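Local structure of endoglucanase (Clostridium thermocellum, 2C4X) at residues E19-D24 with I91-A96; T97-K102 with Y246-D251; G157-P162 with Q229-Q234; T165-I170 with W212-L217. The protein binds beta-glucan chains and xyloglucan through its carbohydrate-binding module, here paired with a PKD domain as the C-terminal part of a probable cellulase. The protein carries 1 engineered substitution. All blocks are in the same frame, centred on the assembly; numbering follows the deposited sequence.

Contact 1 of 4, residues E19-D24 with I91-A96; sequences EDPVTD and IKVTSA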
# COMPACT_ATOMS: atom_id res chain seq x y z
N GLU A 19 -4.31 7.60 -13.35
CA GLU A 19 -5.05 7.33 -12.11
C GLU A 19 -4.15 7.26 -10.88
O GLU A 19 -4.57 7.65 -9.78
CB GLU A 19 -5.81 6.01 -12.25
CG GLU A 19 -7.12 6.15 -12.99
CD GLU A 19 -8.12 7.02 -12.26
OE1 GLU A 19 -8.24 6.87 -11.02
OE2 GLU A 19 -8.78 7.85 -12.92
N ASP A 20 -2.93 6.79 -11.09
CA ASP A 20 -1.96 6.51 -10.02
C ASP A 20 -0.63 7.24 -10.25
O ASP A 20 0.40 6.60 -10.49
CB ASP A 20 -1.71 5.00 -9.97
CG ASP A 20 -1.16 4.45 -11.30
OD1 ASP A 20 -1.42 5.05 -12.38
OD2 ASP A 20 -0.46 3.42 -11.26
N PRO A 21 -0.63 8.59 -10.17
CA PRO A 21 0.59 9.33 -10.49
C PRO A 21 1.70 9.18 -9.45
O PRO A 21 1.43 8.83 -8.29
CB PRO A 21 0.10 10.79 -10.51
CG PRO A 21 -1.05 10.79 -9.56
CD PRO A 21 -1.74 9.49 -9.77
N VAL A 22 2.94 9.43 -9.85
CA VAL A 22 4.03 9.56 -8.90
C VAL A 22 4.39 11.05 -8.74
O VAL A 22 3.90 11.92 -9.49
CB VAL A 22 5.27 8.68 -9.25
CG1 VAL A 22 4.88 7.20 -9.31
CG2 VAL A 22 5.93 9.12 -10.56
N THR A 23 5.24 11.34 -7.76
CA THR A 23 5.66 12.71 -7.54
C THR A 23 6.35 13.24 -8.79
O THR A 23 7.11 12.50 -9.45
CB THR A 23 6.56 12.86 -6.30
OG1 THR A 23 7.64 11.92 -6.36
CG2 THR A 23 5.74 12.59 -5.05
N ASP A 24 6.03 14.49 -9.11
CA ASP A 24 6.59 15.25 -10.22
C ASP A 24 6.22 14.71 -11.61
O ASP A 24 6.81 15.09 -12.62
CB ASP A 24 8.11 15.42 -10.04
CG ASP A 24 8.45 16.41 -8.91
OD1 ASP A 24 7.96 17.59 -8.94
OD2 ASP A 24 9.21 16.01 -8.00
N ILE A 91 -7.08 12.24 -5.26
CA ILE A 91 -5.97 11.67 -6.01
C ILE A 91 -4.85 11.25 -5.05
O ILE A 91 -4.45 12.02 -4.16
CB ILE A 91 -5.45 12.67 -7.12
CG1 ILE A 91 -4.46 11.98 -8.08
CG2 ILE A 91 -4.85 13.96 -6.50
CD1 ILE A 91 -4.11 12.85 -9.30
N LYS A 92 -4.35 10.03 -5.24
CA LYS A 92 -3.22 9.54 -4.47
C LYS A 92 -1.93 9.60 -5.28
O LYS A 92 -1.86 9.12 -6.42
CB LYS A 92 -3.48 8.12 -3.94
CG LYS A 92 -2.35 7.60 -3.05
CD LYS A 92 -2.61 6.19 -2.53
CE LYS A 92 -1.28 5.54 -2.13
NZ LYS A 92 -1.49 4.26 -1.40
N VAL A 93 -0.91 10.21 -4.70
CA VAL A 93 0.39 10.37 -5.34
C VAL A 93 1.41 9.58 -4.52
O VAL A 93 1.48 9.72 -3.30
CB VAL A 93 0.80 11.87 -5.43
CG1 VAL A 93 2.17 12.04 -6.14
CG2 VAL A 93 -0.29 12.72 -6.13
N THR A 94 2.18 8.74 -5.21
CA THR A 94 3.20 7.93 -4.55
C THR A 94 4.58 8.44 -4.96
O THR A 94 4.72 9.16 -5.96
CB THR A 94 3.05 6.41 -4.88
OG1 THR A 94 3.28 6.20 -6.28
CG2 THR A 94 1.66 5.89 -4.51
N SER A 95 5.58 8.09 -4.17
CA SER A 95 6.95 8.56 -4.39
C SER A 95 7.52 8.03 -5.71
O SER A 95 7.37 6.85 -6.02
CB SER A 95 7.83 8.12 -3.22
OG SER A 95 8.98 8.94 -3.14
N ALA A 96 8.17 8.90 -6.48
CA ALA A 96 8.76 8.50 -7.77
C ALA A 96 9.95 7.58 -7.57
O ALA A 96 10.15 6.65 -8.35
CB ALA A 96 9.18 9.72 -8.58
O HOH W 1 -5.27 8.14 -7.27
O HOH W 2 1.57 5.47 -8.20
O HOH W 3 -0.61 6.91 -6.95
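P21 and I91, the latter on the last strand of the PKD domain, cross obliquely, with P21 CG 3.7 Å from I91 CD1; V93 CG2 also touches P21 CG. I91 reaches the ring because its CG1 stands anti to the backbone N (chi1 -170°). V93 turns its other methyl, CG1, against the V22-T23 peptide and 3.8 Å from T23 CG2. Past these apolar contacts the chains join at a single bridge, V22 with T94. T94 N donates to P21 O at 3.2 Å, in the carbonyl plane and nearly straight (167°), while T94 O receives T23 N at 2.9 Å. V22 CG1 touches T94 OG1 and CG2 touches A96 CB. T23 places OG1 between its own N and carbonyl carbon (chi1 52°), where it accepts A96 N at 3.1 Å. One water links E19 O to K92 N, and a second lies within bonding distance of P21 O and K92 O. Y71 and V27 also touch I91, and V27 reaches P21. Three direct bonds and these waters help to satisfy backbone polar groups where regular pairing stops, tying the 19-24 loop to the chain leaving the domain.

Contact 2 of 4, residues T97-K102 with Y246-D251; sequences TGDNSK and YVDAID. With CA (calcium ion), chain C.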
# COMPACT_ATOMS: atom_id res chain seq x y z
N THR A 97 10.74 7.86 -6.53
CA THR A 97 11.89 7.04 -6.15
C THR A 97 11.88 6.88 -4.65
O THR A 97 11.17 7.60 -3.94
CB THR A 97 13.24 7.69 -6.58
OG1 THR A 97 13.38 8.96 -5.94
CG2 THR A 97 13.32 7.88 -8.10
N GLY A 98 12.67 5.93 -4.15
CA GLY A 98 12.74 5.70 -2.71
C GLY A 98 11.55 4.94 -2.15
O GLY A 98 10.62 4.58 -2.88
N ASP A 99 11.59 4.70 -0.84
CA ASP A 99 10.60 3.89 -0.15
C ASP A 99 10.55 4.37 1.29
O ASP A 99 11.49 4.16 2.06
CB ASP A 99 11.02 2.42 -0.22
CG ASP A 99 10.00 1.46 0.39
OD1 ASP A 99 8.99 1.90 0.99
OD2 ASP A 99 10.22 0.24 0.27
N ASN A 100 9.46 5.05 1.64
CA ASN A 100 9.27 5.60 2.99
C ASN A 100 8.44 4.67 3.90
O ASN A 100 7.93 5.11 4.94
CB ASN A 100 8.63 7.00 2.92
CG ASN A 100 9.52 8.01 2.20
OD1 ASN A 100 9.04 8.81 1.38
ND2 ASN A 100 10.82 7.99 2.51
N SER A 101 8.33 3.40 3.52
CA SER A 101 7.62 2.40 4.32
C SER A 101 8.25 2.24 5.70
O SER A 101 9.45 2.49 5.88
CB SER A 101 7.63 1.04 3.62
OG SER A 101 6.91 1.09 2.40
N LYS A 102 7.43 1.83 6.66
CA LYS A 102 7.91 1.47 8.00
C LYS A 102 9.05 0.46 7.91
O LYS A 102 10.06 0.59 8.60
CB LYS A 102 6.75 0.93 8.86
CG LYS A 102 5.71 1.99 9.26
CD LYS A 102 6.26 2.98 10.27
CE LYS A 102 5.23 4.00 10.71
NZ LYS A 102 4.89 4.96 9.62
N TYR A 246 10.09 -12.91 -1.92
CA TYR A 246 10.57 -11.55 -1.70
C TYR A 246 9.56 -10.77 -0.88
O TYR A 246 8.35 -10.92 -1.05
CB TYR A 246 10.86 -10.85 -3.03
CG TYR A 246 11.93 -11.53 -3.85
CD1 TYR A 246 11.63 -12.61 -4.68
CD2 TYR A 246 13.26 -11.10 -3.79
CE1 TYR A 246 12.62 -13.24 -5.43
CE2 TYR A 246 14.25 -11.72 -4.54
CZ TYR A 246 13.92 -12.79 -5.36
OH TYR A 246 14.89 -13.41 -6.12
N VAL A 247 10.07 -9.94 0.03
CA VAL A 247 9.25 -9.17 0.96
C VAL A 247 9.78 -7.75 1.02
O VAL A 247 10.99 -7.54 1.17
CB VAL A 247 9.29 -9.77 2.40
CG1 VAL A 247 8.40 -8.96 3.34
CG2 VAL A 247 8.86 -11.25 2.40
N ASP A 248 8.89 -6.78 0.91
CA ASP A 248 9.30 -5.38 0.91
C ASP A 248 8.14 -4.49 1.29
O ASP A 248 6.99 -4.89 1.18
CB ASP A 248 9.83 -4.95 -0.47
CG ASP A 248 10.56 -3.61 -0.44
OD1 ASP A 248 11.03 -3.21 0.65
OD2 ASP A 248 10.69 -2.96 -1.50
N ALA A 249 8.48 -3.28 1.74
CA ALA A 249 7.53 -2.19 1.91
C ALA A 249 6.37 -2.55 2.84
O ALA A 249 5.20 -2.28 2.53
CB ALA A 249 7.02 -1.69 0.55
N ILE A 250 6.71 -3.17 3.97
CA ILE A 250 5.73 -3.38 5.05
C ILE A 250 5.45 -2.02 5.68
O ILE A 250 6.38 -1.30 6.08
CB ILE A 250 6.22 -4.39 6.11
CG1 ILE A 250 6.63 -5.71 5.44
CG2 ILE A 250 5.13 -4.64 7.15
CD1 ILE A 250 7.39 -6.66 6.36
N ASP A 251 4.17 -1.65 5.73
CA ASP A 251 3.80 -0.28 6.04
C ASP A 251 2.51 -0.18 6.84
O ASP A 251 1.63 -1.04 6.74
CB ASP A 251 3.66 0.51 4.73
CG ASP A 251 3.92 1.99 4.91
OD1 ASP A 251 4.47 2.38 5.97
OD2 ASP A 251 3.59 2.76 3.99
CA CA C . 12.14 -1.18 -0.47
O HOH W 4 5.65 5.36 7.04
O HOH W 5 4.19 1.81 1.54
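A calcium site of the carbohydrate-binding module brings D99, in the segment entering that module, to D248 on strand 241-251. The two carboxylates come from opposite directions, their planes 74° apart. D99 gives the calcium ion a single oxygen, OD2, at 2.5 Å, whereas D248 is bidentate, with OD1 at 2.6 Å and OD2 at 2.5 Å from the calcium. D99 OD2 and D248 OD1 approach to 3.6 Å, a closeness the shared cation probably makes tolerable. E106 OE2 and the backbone oxygens of N104, K133 and R136 complete the coordination; F132 is a further polar partner of the D248 carboxylate.

The second oxygen of D99 closes an Asx turn: OD1 accepts S101 N at 3.0 Å from above the carboxylate plane. On its syn lone pair OD1 also takes the hydroxyl of S101, at 2.6 Å between OG and OD1. These two bonds fix the rotation of the carboxylate while OD2 faces the metal, and they make S101 a second-shell residue. The same S101 OG packs 3.3 Å from A249 CB, and a water links it to D251 OD2.

Farther along, D251 has its CG anti to the backbone N (chi1 -153°), which brings OD1 to K102 N at 3.1 Å, again met from above the carboxylate plane. The K102 side chain crosses D251 at about a right angle. Its ammonium remains beyond salt-bridge distance of D251 OD1, and a water that accepts from K102 NZ donates to N100 O and, weakly, to D251 OD1.

Contact 3 of 4, residues G157-P162 with Q229-Q234; sequences GTIVVP and QQMGIQ. With EDO (1,2-ethanediol), chain F.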
# COMPACT_ATOMS: atom_id res chain seq x y z
N GLY A 157 9.13 -6.29 20.53
CA GLY A 157 8.72 -5.44 21.64
C GLY A 157 7.37 -4.93 21.16
O GLY A 157 6.56 -5.71 20.68
N THR A 158 7.12 -3.63 21.23
CA THR A 158 5.83 -3.14 20.73
C THR A 158 5.99 -2.59 19.30
O THR A 158 6.55 -1.52 19.09
CB THR A 158 5.13 -2.13 21.69
OG1 THR A 158 4.99 -0.85 21.06
CG2 THR A 158 5.87 -1.99 23.02
N ILE A 159 5.50 -3.35 18.32
CA ILE A 159 5.68 -2.99 16.92
C ILE A 159 4.58 -2.03 16.46
O ILE A 159 4.86 -0.98 15.89
CB ILE A 159 5.78 -4.25 16.01
CG1 ILE A 159 6.87 -5.20 16.55
CG2 ILE A 159 6.04 -3.85 14.55
CD1 ILE A 159 6.90 -6.58 15.90
N VAL A 160 3.32 -2.39 16.71
CA VAL A 160 2.17 -1.55 16.34
C VAL A 160 1.20 -1.39 17.51
O VAL A 160 1.12 -2.26 18.38
CB VAL A 160 1.41 -2.10 15.09
CG1 VAL A 160 2.31 -2.09 13.88
CG2 VAL A 160 0.89 -3.50 15.33
N VAL A 161 0.49 -0.27 17.55
CA VAL A 161 -0.57 -0.10 18.53
C VAL A 161 -1.80 -0.91 18.08
O VAL A 161 -2.03 -1.07 16.88
CB VAL A 161 -0.94 1.40 18.80
CG1 VAL A 161 0.29 2.19 19.27
CG2 VAL A 161 -1.59 2.05 17.59
N PRO A 162 -2.56 -1.47 19.05
CA PRO A 162 -3.81 -2.17 18.71
C PRO A 162 -4.74 -1.33 17.83
O PRO A 162 -4.90 -0.13 18.04
CB PRO A 162 -4.44 -2.40 20.08
CG PRO A 162 -3.28 -2.49 21.01
CD PRO A 162 -2.29 -1.49 20.50
N GLN A 229 5.28 -8.18 20.88
CA GLN A 229 4.66 -8.69 19.66
C GLN A 229 5.68 -9.32 18.73
O GLN A 229 6.79 -8.79 18.56
CB GLN A 229 3.96 -7.55 18.91
CG GLN A 229 2.93 -6.79 19.71
CD GLN A 229 2.52 -5.48 19.06
OE1 GLN A 229 3.18 -4.99 18.14
NE2 GLN A 229 1.43 -4.89 19.54
N GLN A 230 5.32 -10.45 18.14
CA GLN A 230 6.08 -10.99 17.01
C GLN A 230 5.28 -10.75 15.74
O GLN A 230 4.12 -11.16 15.66
CB GLN A 230 6.37 -12.47 17.19
CG GLN A 230 7.23 -13.07 16.09
CD GLN A 230 7.50 -14.54 16.30
OE1 GLN A 230 7.16 -15.37 15.46
NE2 GLN A 230 8.12 -14.87 17.44
N MSE A 231 5.88 -10.07 14.77
CA MSE A 231 5.27 -9.89 13.45
C MSE A 231 6.08 -10.68 12.42
O MSE A 231 7.30 -10.74 12.49
CB MSE A 231 5.25 -8.40 13.10
CG MSE A 231 4.59 -8.04 11.77
SE MSE A 231 4.73 -6.09 11.38
CE MSE A 231 6.56 -6.03 10.82
N GLY A 232 5.40 -11.29 11.46
CA GLY A 232 6.15 -11.95 10.40
C GLY A 232 5.31 -12.51 9.28
O GLY A 232 4.14 -12.17 9.12
N ILE A 233 5.94 -13.36 8.48
CA ILE A 233 5.25 -14.12 7.46
C ILE A 233 5.55 -15.59 7.69
O ILE A 233 6.71 -15.97 7.89
CB ILE A 233 5.65 -13.67 6.03
CG1 ILE A 233 5.34 -12.18 5.84
CG2 ILE A 233 4.92 -14.51 4.97
CD1 ILE A 233 6.17 -11.53 4.78
N GLN A 234 4.50 -16.39 7.68
CA GLN A 234 4.62 -17.84 7.82
C GLN A 234 4.23 -18.52 6.51
O GLN A 234 3.24 -18.14 5.86
CB GLN A 234 3.73 -18.35 8.95
CG GLN A 234 3.96 -19.80 9.31
CD GLN A 234 3.05 -20.30 10.41
OE1 GLN A 234 1.87 -20.53 10.20
NE2 GLN A 234 3.62 -20.50 11.60
C1 EDO F . 5.69 -19.52 14.65
O1 EDO F . 6.40 -18.28 14.70
C2 EDO F . 4.26 -19.32 15.11
O2 EDO F . 3.46 -20.44 14.70
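Q229, at the start of strand 229-238 in one sheet of the carbohydrate-binding module's beta-sandwich, reaches into the 157-162 loop and fastens it by both ends of its side-chain amide. This loop connects strand 148-155 of the same sheet to strand 165-172 of the facing one.

Hydrogen bonds carry most of the contact. On the backbone, Q229 N donates to G157 O at 2.8 Å. In the side chain, CG is anti to the carbonyl carbon (chi1 -56°) and the chain extends beyond it, which delivers the amide to the loop's peptide groups. There Q229 OE1 accepts two consecutive amides. V160 N comes in the carbonyl plane on a lone pair, at 3.0 Å from OE1 and almost straight (169°). I159 N is nearer to OE1, at 2.8 Å, but stands above that plane with a more bent bond. Q229 NE2 returns a bond to V160 O at 2.9 Å, with the acceptor lying in the glutamine amide plane. Donor and acceptor thus meet both polar backbone atoms of V160, and three bonds fix the rotation of the amide.

Apolar contacts accompany these bonds. V160 sits across the glutamine at about a right angle, and L219 touches both side chains. I159 points at the strand and crosses M231, a selenomethionine, obliquely; W252 and L154 also pack on I159. Its two branches divide the work: CG2 faces the selenium, while CD1 rests 3.7 Å from M231 CB and 3.5 Å from Q229 O.

Contact 4 of 4, residues T165-I170 with W212-L217; sequences TMTFRI and WNEITL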
# COMPACT_ATOMS: atom_id res chain seq x y z
N THR A 165 -3.79 -1.31 10.93
CA THR A 165 -3.76 -2.16 9.75
C THR A 165 -2.39 -2.07 9.10
O THR A 165 -1.94 -0.98 8.71
CB THR A 165 -4.87 -1.79 8.75
OG1 THR A 165 -6.15 -1.92 9.38
CG2 THR A 165 -4.83 -2.68 7.51
N MSE A 166 -1.72 -3.21 9.00
CA MSE A 166 -0.43 -3.33 8.33
C MSE A 166 -0.64 -3.81 6.90
O MSE A 166 -1.50 -4.65 6.65
CB MSE A 166 0.46 -4.33 9.06
CG MSE A 166 0.95 -3.91 10.43
SE MSE A 166 1.17 -5.48 11.60
CE MSE A 166 -0.70 -5.60 12.18
N THR A 167 0.18 -3.29 5.98
CA THR A 167 0.20 -3.75 4.59
C THR A 167 1.54 -4.41 4.28
O THR A 167 2.60 -3.80 4.44
CB THR A 167 -0.05 -2.56 3.62
OG1 THR A 167 -1.35 -2.01 3.88
CG2 THR A 167 0.01 -3.00 2.17
N PHE A 168 1.49 -5.67 3.83
CA PHE A 168 2.67 -6.42 3.43
C PHE A 168 2.69 -6.53 1.91
O PHE A 168 1.64 -6.64 1.28
CB PHE A 168 2.63 -7.85 4.00
CG PHE A 168 2.68 -7.92 5.51
CD1 PHE A 168 1.57 -7.58 6.29
CD2 PHE A 168 3.83 -8.39 6.15
CE1 PHE A 168 1.61 -7.67 7.69
CE2 PHE A 168 3.88 -8.49 7.55
CZ PHE A 168 2.77 -8.13 8.32
N ARG A 169 3.89 -6.48 1.32
CA ARG A 169 4.06 -6.83 -0.09
C ARG A 169 4.97 -8.05 -0.22
O ARG A 169 6.11 -8.05 0.24
CB ARG A 169 4.59 -5.65 -0.91
CG ARG A 169 3.55 -4.60 -1.21
CD ARG A 169 3.43 -3.55 -0.11
NE ARG A 169 2.50 -2.49 -0.49
CZ ARG A 169 2.48 -1.26 0.04
NH1 ARG A 169 3.35 -0.92 0.98
NH2 ARG A 169 1.59 -0.37 -0.39
N ILE A 170 4.45 -9.10 -0.85
CA ILE A 170 5.12 -10.39 -0.89
C ILE A 170 5.12 -10.92 -2.32
O ILE A 170 4.06 -11.12 -2.91
CB ILE A 170 4.44 -11.43 0.07
CG1 ILE A 170 4.21 -10.82 1.46
CG2 ILE A 170 5.27 -12.72 0.19
CD1 ILE A 170 3.26 -11.63 2.36
N TRP A 212 3.92 -9.56 -7.24
CA TRP A 212 3.77 -8.94 -5.93
C TRP A 212 2.33 -9.07 -5.45
O TRP A 212 1.38 -8.77 -6.19
CB TRP A 212 4.19 -7.47 -5.96
CG TRP A 212 5.68 -7.29 -6.04
CD1 TRP A 212 6.42 -6.93 -7.14
CD2 TRP A 212 6.62 -7.46 -4.97
NE1 TRP A 212 7.75 -6.86 -6.82
CE2 TRP A 212 7.91 -7.18 -5.50
CE3 TRP A 212 6.50 -7.82 -3.62
CZ2 TRP A 212 9.06 -7.25 -4.72
CZ3 TRP A 212 7.66 -7.88 -2.85
CH2 TRP A 212 8.92 -7.61 -3.40
N ASN A 213 2.19 -9.54 -4.21
CA ASN A 213 0.89 -9.66 -3.56
C ASN A 213 0.82 -8.69 -2.39
O ASN A 213 1.66 -8.73 -1.48
CB ASN A 213 0.66 -11.08 -3.05
CG ASN A 213 0.49 -12.08 -4.17
OD1 ASN A 213 -0.62 -12.49 -4.47
ND2 ASN A 213 1.60 -12.47 -4.79
N GLU A 214 -0.19 -7.83 -2.42
CA GLU A 214 -0.42 -6.89 -1.35
C GLU A 214 -1.46 -7.48 -0.39
O GLU A 214 -2.61 -7.69 -0.77
CB GLU A 214 -0.87 -5.54 -1.92
CG GLU A 214 -0.89 -4.41 -0.91
CD GLU A 214 -0.92 -3.05 -1.56
OE1 GLU A 214 -1.96 -2.37 -1.44
OE2 GLU A 214 0.09 -2.66 -2.20
N ILE A 215 -1.02 -7.78 0.83
CA ILE A 215 -1.87 -8.43 1.84
C ILE A 215 -1.90 -7.57 3.10
O ILE A 215 -0.86 -7.18 3.62
CB ILE A 215 -1.36 -9.86 2.18
CG1 ILE A 215 -1.23 -10.72 0.91
CG2 ILE A 215 -2.29 -10.55 3.18
CD1 ILE A 215 -0.36 -11.96 1.08
N THR A 216 -3.10 -7.23 3.56
CA THR A 216 -3.24 -6.45 4.79
C THR A 216 -3.57 -7.32 6.00
O THR A 216 -4.09 -8.44 5.87
CB THR A 216 -4.31 -5.33 4.68
OG1 THR A 216 -5.60 -5.92 4.52
CG2 THR A 216 -4.01 -4.39 3.51
N LEU A 217 -3.29 -6.78 7.18
CA LEU A 217 -3.53 -7.46 8.44
C LEU A 217 -3.81 -6.43 9.53
O LEU A 217 -3.05 -5.47 9.68
CB LEU A 217 -2.31 -8.31 8.81
CG LEU A 217 -2.27 -8.95 10.20
CD1 LEU A 217 -3.36 -9.98 10.35
CD2 LEU A 217 -0.92 -9.56 10.44
O HOH W 6 -3.40 -1.76 1.49
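Strands 165-170 and 212-217 run antiparallel, their axes 4.5 Å apart at closest and their directions 160° apart. M166 with L217, F168 with I215 and I170 with N213 form hydrogen-bonded pairs; T167 with T216 and R169 with E214 are the non-hydrogen-bonded pairs between them.

On the face bearing T167 and R169, the arginine and E214 lie side by side in a salt bridge: R169 NE at 3.0 Å and NH2 at 3.3 Å both donate to E214 OE2. Both nitrogens come from the same side, well above the carboxylate plane, whereas OE2 lies in the guanidinium plane. T167 CG2 covers one guanidinium face, and R169 NH1 bonds to A249 O, so E214, A249 O and T167 fix the group's position and rotation.

The face bearing M166, F168, I170, I215 and L217 is mainly apolar; N213, also on it, gives its ND2 to K208 O. L217 CB meets F168 CE1 at 4.1 Å, and I170 CD1 meets I215 CD1 at 3.9 Å. W212 makes edge-to-face contacts with W171 and F132. Strand 211-218 borders this sheet, strand 241-251 flanks 165-172 on its other side, and M231 and I233 pack against M166, F168 and I170 from the facing sheet.

Contact 1 belongs to the PKD domain; contacts 2, 3 and 4 build the carbohydrate-binding module. Contacts 1 and 2 adjoin in sequence, with centres 16 Å apart, so the chain leaves one domain at 91-96 and enters the next at 97-102. Contact 3 lies about 17 Å from contact 1 between nearest atoms, on the opposite side of the chain's centre. Along the chain, contact 2 spans contact 3, which spans contact 4. Contacts 2 and 4 share a sheet, in which strands 241-251 and 165-172 are neighbours; strand 229-238 of contact 3 lies in the facing sheet. The selenium atoms of M231 and M166 pack together between the sheets, making contacts 3 and 4 parts of one sandwich interior.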